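PDB 2QZI: cytosolic protein from Streptococcus thermophilus, which is of unknown function but adopts the compact helix-and-antiparallel-sheet domain of the DUF1827 family. Local coordinates for residues A[62-65]-A[66-70]; A[69-72]-A[73-77]. All blocks are in the same frame, centred on the assembly; numbering follows the deposited sequence. Where two conformers were deposited one is given.

Contact 1: residues A[62-65]-A[66-70]; sequences NELE and VIREF
The guanidinium of Arg68 meets the carboxylate of Glu65 at its edge, with the two planes 21° apart and so nearly coplanar, while CD1 of Leu64 comes to the same group obliquely. This is an i to i+3 salt bridge on the alpha helix 61-74, one turn along, and it uses a single oxygen: Glu65 OE2 lies 2.6 Å from Arg68 NH2. The two side chains run side by side and point the same way. Glu65 has to fold for this, with a bend well short of a staggered position (chi2 30°) swinging its carboxylate round to the arginine. Arg68 was modelled in two conformers; the bridge is seen in the one described, and its occupancy is doubtful. Leu64 CD1 sits 4.1 Å from Arg68 NH2, and beyond it the leucine packs on Ile52, Ile95 and Ile97 of the antiparallel sheet.

Glu63 turns another way. Its OE1 is bonded to Thr37 OG1, and its OE2 forms a salt bridge with Arg57 and takes the main-chain N-H of Lys60, just ahead of the helix. This buried carboxylate is therefore held at both oxygens, and the nearby arginine would favour its charged form.

On the sheet-facing side, Ile67 swings CG1 beside its own backbone N (chi1 -72°), which brings CD1 to 3.4 Å from Glu63 O and 4.2 Å from Glu63 CG; Leu6 and Ile52 complete its surroundings. The same carbonyl receives Ile67 N at 3.0 Å, in the regular i to i+4 pattern that also joins Arg68 N to Leu64 O and Glu69 N to Glu65 O. At the exposed side Val66 N bonds to Asn62 O, and Val66 CG2 rests 3.3 Å from that oxygen.

Contact 2: residues A[69-72]-A[73-77]; sequences EFFL and KRKID
Arg74 lays its CG over one face of the Phe70 ring, 4.2 Å above the plane and displaced toward the rim, before the rest of its chain turns away. Phe70 in turn brings CD2 over a face of the Phe71 ring, and CD2 of Phe71 lies in the plane of Phe70 at its edge, so the two consecutive rings meet edge to face.

Lys75 crosses Phe71 obliquely. With its CG beside the backbone N (chi1 -59°), that methylene comes 3.6 Å from Phe71 CD1, and CE further out is 4.1 Å from Phe70 CE2. Its NZ goes on to a hydrogen bond with Tyr32 OH, whose ring also meets Phe71 edge to face. Ile76 points back at the helix: CD1 touches Phe71 CB at 4.0 Å and CG2 touches Leu72 CD2 at 4.1 Å. Phe41, Tyr48 and Phe99 of the sheet enclose this isoleucine further.

The backbone leaves the helix here through a shared acceptor. Phe71 O takes Lys75 N at 2.8 Å and Ile76 N at 3.0 Å, from opposite faces of its carbonyl plane. The first is an ordinary i to i+4 bond; the second, i to i+5, is the pi-type bond of a widened final turn, an alpha-helical C-terminus closed over the hydrophobic face of an antiparallel sheet.

Contacts 1 and 2 are successive lengths of one helix, 61-74, with centres 10 Å apart. Contact 1 covers its first turns and contact 2 its last turn and the exit into the loop; they share Glu69 and Phe70, so the second begins where the first ends. Both lie over the same antiparallel sheet. Leu64 and Leu72, at either end, both reach strand 94-100, and strand 47-53 meets Leu64 and Ile67 from contact 1 and Phe71 and Ile76 from contact 2. The helix thus packs on the sheet from Leu64 through Leu72, with Ile76 continuing the contact past its end, while Glu65, Glu69, Lys73 and Arg74 lie exposed. The side chain of Ile76 is about 9 Å from a bound sodium ion.

Contact 1: residues A[62-65]-A[66-70]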
loop_
_atom_site.group_PDB
_atom_site.type_symbol
_atom_site.label_atom_id
_atom_site.label_comp_id
_atom_site.label_asym_id
_atom_site.label_seq_id
_atom_site.Cartn_x
_atom_site.Cartn_y
_atom_site.Cartn_z
ATOM N N ASN A 62 6.624 -13.879 2.102
ATOM C CA ASN A 62 5.266 -14.344 2.404
ATOM C C ASN A 62 4.373 -13.236 2.988
ATOM O O ASN A 62 3.173 -13.178 2.731
ATOM C CB ASN A 62 5.320 -15.562 3.342
ATOM C CG ASN A 62 5.317 -15.175 4.838
ATOM O OD1 ASN A 62 4.250 -14.888 5.419
ATOM N ND2 ASN A 62 6.506 -15.200 5.476
ATOM N N GLU A 63 4.985 -12.374 3.786
ATOM C CA GLU A 63 4.401 -11.143 4.237
ATOM C C GLU A 63 3.964 -10.243 3.079
ATOM O O GLU A 63 2.839 -9.712 3.094
ATOM C CB GLU A 63 5.474 -10.432 5.020
ATOM C CG GLU A 63 5.012 -9.504 6.062
ATOM C CD GLU A 63 6.149 -9.089 6.944
ATOM O OE1 GLU A 63 5.894 -8.433 7.966
ATOM O OE2 GLU A 63 7.312 -9.421 6.637
ATOM N N LEU A 64 4.849 -10.066 2.089
ATOM C CA LEU A 64 4.570 -9.240 0.947
ATOM C C LEU A 64 3.342 -9.806 0.274
ATOM O O LEU A 64 2.457 -9.062 -0.098
ATOM C CB LEU A 64 5.728 -9.311 -0.067
ATOM C CG LEU A 64 6.023 -8.211 -1.093
ATOM C CD1 LEU A 64 6.612 -8.757 -2.423
ATOM C CD2 LEU A 64 4.878 -7.344 -1.414
ATOM N N GLU A 65 3.320 -11.130 0.099
ATOM C CA GLU A 65 2.263 -11.841 -0.647
ATOM C C GLU A 65 0.882 -11.746 0.033
ATOM O O GLU A 65 -0.139 -11.503 -0.636
ATOM C CB GLU A 65 2.674 -13.304 -0.878
ATOM C CG GLU A 65 3.457 -13.595 -2.222
ATOM C CD GLU A 65 4.338 -12.421 -2.794
ATOM O OE1 GLU A 65 5.576 -12.389 -2.476
ATOM O OE2 GLU A 65 3.796 -11.574 -3.583
ATOM N N VAL A 66 0.867 -11.901 1.351
ATOM C CA VAL A 66 -0.326 -11.738 2.162
ATOM C C VAL A 66 -0.847 -10.295 2.090
ATOM O O VAL A 66 -2.047 -10.058 1.979
ATOM C CB VAL A 66 -0.066 -12.201 3.617
ATOM C CG1 VAL A 66 -1.164 -11.760 4.579
ATOM C CG2 VAL A 66 0.093 -13.725 3.669
ATOM N N ILE A 67 0.058 -9.326 2.098
ATOM C CA ILE A 67 -0.364 -7.919 2.117
ATOM C C ILE A 67 -0.931 -7.521 0.770
ATOM O O ILE A 67 -1.959 -6.818 0.675
ATOM C CB ILE A 67 0.784 -6.967 2.537
ATOM C CG1 ILE A 67 1.074 -7.133 4.091
ATOM C CG2 ILE A 67 0.395 -5.505 2.267
ATOM C CD1 ILE A 67 2.446 -6.601 4.435
ATOM N N ARG A 68 -0.257 -8.005 -0.251
ATOM C CA ARG A 68 -0.650 -7.683 -1.615
ATOM C C ARG A 68 -2.003 -8.309 -1.906
ATOM O O ARG A 68 -2.854 -7.639 -2.505
ATOM C CB ARG A 68 0.386 -8.151 -2.649
ATOM C CG ARG A 68 0.034 -7.691 -4.070
ATOM C CD ARG A 68 0.761 -8.501 -5.181
ATOM N NE ARG A 68 1.926 -7.814 -5.716
ATOM C CZ ARG A 68 3.196 -8.245 -5.645
ATOM N NH1 ARG A 68 4.155 -7.509 -6.197
ATOM N NH2 ARG A 68 3.510 -9.389 -5.007
ATOM N N GLU A 69 -2.207 -9.571 -1.488
ATOM C CA GLU A 69 -3.437 -10.241 -1.841
ATOM C C GLU A 69 -4.625 -9.697 -1.010
ATOM O O GLU A 69 -5.771 -9.750 -1.485
ATOM C CB GLU A 69 -3.303 -11.767 -1.733
ATOM C CG GLU A 69 -2.485 -12.432 -2.901
ATOM C CD GLU A 69 -3.019 -12.120 -4.352
ATOM O OE1 GLU A 69 -2.188 -11.748 -5.251
ATOM O OE2 GLU A 69 -4.259 -12.236 -4.577
ATOM N N PHE A 70 -4.358 -9.184 0.200
ATOM C CA PHE A 70 -5.358 -8.482 1.007
ATOM C C PHE A 70 -5.878 -7.229 0.296
ATOM O O PHE A 70 -7.074 -7.016 0.205
ATOM C CB PHE A 70 -4.779 -8.078 2.370
ATOM C CG PHE A 70 -5.783 -7.326 3.274
ATOM C CD1 PHE A 70 -6.665 -8.023 4.099
ATOM C CD2 PHE A 70 -5.828 -5.932 3.270
ATOM C CE1 PHE A 70 -7.590 -7.309 4.934
ATOM C CE2 PHE A 70 -6.755 -5.209 4.039
ATOM C CZ PHE A 70 -7.639 -5.905 4.902
#

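Contact 2: residues A[69-72]-A[73-77]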
loop_
_atom_site.group_PDB
_atom_site.type_symbol
_atom_site.label_atom_id
_atom_site.label_comp_id
_atom_site.label_asym_id
_atom_site.label_seq_id
_atom_site.Cartn_x
_atom_site.Cartn_y
_atom_site.Cartn_z
ATOM N N GLU A 69 -2.207 -9.571 -1.488
ATOM C CA GLU A 69 -3.437 -10.241 -1.841
ATOM C C GLU A 69 -4.625 -9.697 -1.010
ATOM O O GLU A 69 -5.771 -9.750 -1.485
ATOM C CB GLU A 69 -3.303 -11.767 -1.733
ATOM C CG GLU A 69 -2.485 -12.432 -2.901
ATOM C CD GLU A 69 -3.019 -12.120 -4.352
ATOM O OE1 GLU A 69 -2.188 -11.748 -5.251
ATOM O OE2 GLU A 69 -4.259 -12.236 -4.577
ATOM N N PHE A 70 -4.358 -9.184 0.200
ATOM C CA PHE A 70 -5.358 -8.482 1.007
ATOM C C PHE A 70 -5.878 -7.229 0.296
ATOM O O PHE A 70 -7.074 -7.016 0.205
ATOM C CB PHE A 70 -4.779 -8.078 2.370
ATOM C CG PHE A 70 -5.783 -7.326 3.274
ATOM C CD1 PHE A 70 -6.665 -8.023 4.099
ATOM C CD2 PHE A 70 -5.828 -5.932 3.270
ATOM C CE1 PHE A 70 -7.590 -7.309 4.934
ATOM C CE2 PHE A 70 -6.755 -5.209 4.039
ATOM C CZ PHE A 70 -7.639 -5.905 4.902
ATOM N N PHE A 71 -4.984 -6.409 -0.244
ATOM C CA PHE A 71 -5.405 -5.173 -0.954
ATOM C C PHE A 71 -6.138 -5.481 -2.236
ATOM O O PHE A 71 -7.172 -4.880 -2.525
ATOM C CB PHE A 71 -4.263 -4.149 -1.078
ATOM C CG PHE A 71 -4.000 -3.459 0.221
ATOM C CD1 PHE A 71 -4.711 -2.303 0.588
ATOM C CD2 PHE A 71 -3.113 -4.018 1.131
ATOM C CE1 PHE A 71 -4.522 -1.727 1.896
ATOM C CE2 PHE A 71 -2.941 -3.456 2.432
ATOM C CZ PHE A 71 -3.634 -2.306 2.800
ATOM N N LEU A 72 -5.655 -6.486 -2.944
ATOM C CA LEU A 72 -6.240 -6.876 -4.222
ATOM C C LEU A 72 -7.630 -7.427 -4.008
ATOM O O LEU A 72 -8.514 -7.270 -4.825
ATOM C CB LEU A 72 -5.353 -7.912 -4.935
ATOM C CG LEU A 72 -4.177 -7.284 -5.679
ATOM C CD1 LEU A 72 -3.234 -8.364 -6.197
ATOM C CD2 LEU A 72 -4.658 -6.333 -6.864
ATOM N N LYS A 73 -7.829 -8.096 -2.907
ATOM C CA LYS A 73 -9.102 -8.712 -2.654
ATOM C C LYS A 73 -10.084 -7.695 -2.100
ATOM O O LYS A 73 -11.278 -7.768 -2.393
ATOM C CB LYS A 73 -8.933 -9.894 -1.681
ATOM C CG LYS A 73 -10.176 -10.710 -1.460
ATOM C CD LYS A 73 -9.937 -11.720 -0.345
ATOM C CE LYS A 73 -11.178 -12.591 -0.076
ATOM N NZ LYS A 73 -11.728 -13.176 -1.337
ATOM N N ARG A 74 -9.597 -6.759 -1.294
ATOM C CA ARG A 74 -10.479 -5.947 -0.456
ATOM C C ARG A 74 -10.584 -4.453 -0.866
ATOM O O ARG A 74 -11.619 -3.808 -0.621
ATOM C CB ARG A 74 -10.093 -6.082 1.028
ATOM C CG ARG A 74 -10.114 -7.499 1.546
ATOM C CD ARG A 74 -11.497 -7.789 2.095
ATOM N NE ARG A 74 -11.932 -9.177 1.935
ATOM C CZ ARG A 74 -12.406 -9.934 2.931
ATOM N NH1 ARG A 74 -12.512 -9.439 4.178
ATOM N NH2 ARG A 74 -12.790 -11.189 2.688
ATOM N N LYS A 75 -9.543 -3.911 -1.490
ATOM C CA LYS A 75 -9.370 -2.467 -1.515
ATOM C C LYS A 75 -9.246 -1.928 -2.899
ATOM O O LYS A 75 -9.556 -0.777 -3.117
ATOM C CB LYS A 75 -8.151 -2.068 -0.671
ATOM C CG LYS A 75 -8.284 -2.518 0.818
ATOM C CD LYS A 75 -9.136 -1.624 1.637
ATOM C CE LYS A 75 -9.403 -2.334 2.974
ATOM N NZ LYS A 75 -9.990 -1.472 4.026
ATOM N N ILE A 76 -8.813 -2.765 -3.846
ATOM C CA ILE A 76 -8.458 -2.334 -5.141
ATOM C C ILE A 76 -9.515 -2.786 -6.172
ATOM O O ILE A 76 -9.975 -3.907 -6.138
ATOM C CB ILE A 76 -7.058 -2.878 -5.465
ATOM C CG1 ILE A 76 -5.969 -2.100 -4.692
ATOM C CG2 ILE A 76 -6.814 -2.832 -6.922
ATOM C CD1 ILE A 76 -4.541 -2.654 -4.830
ATOM N N ASP A 77 -9.956 -1.912 -7.072
ATOM C CA ASP A 77 -11.022 -2.324 -7.975
ATOM C C ASP A 77 -10.245 -2.923 -9.174
ATOM O O ASP A 77 -9.590 -2.184 -9.909
ATOM C CB ASP A 77 -11.855 -1.084 -8.335
ATOM C CG ASP A 77 -12.880 -1.328 -9.454
ATOM O OD1 ASP A 77 -12.932 -2.420 -10.063
ATOM O OD2 ASP A 77 -13.656 -0.398 -9.732
#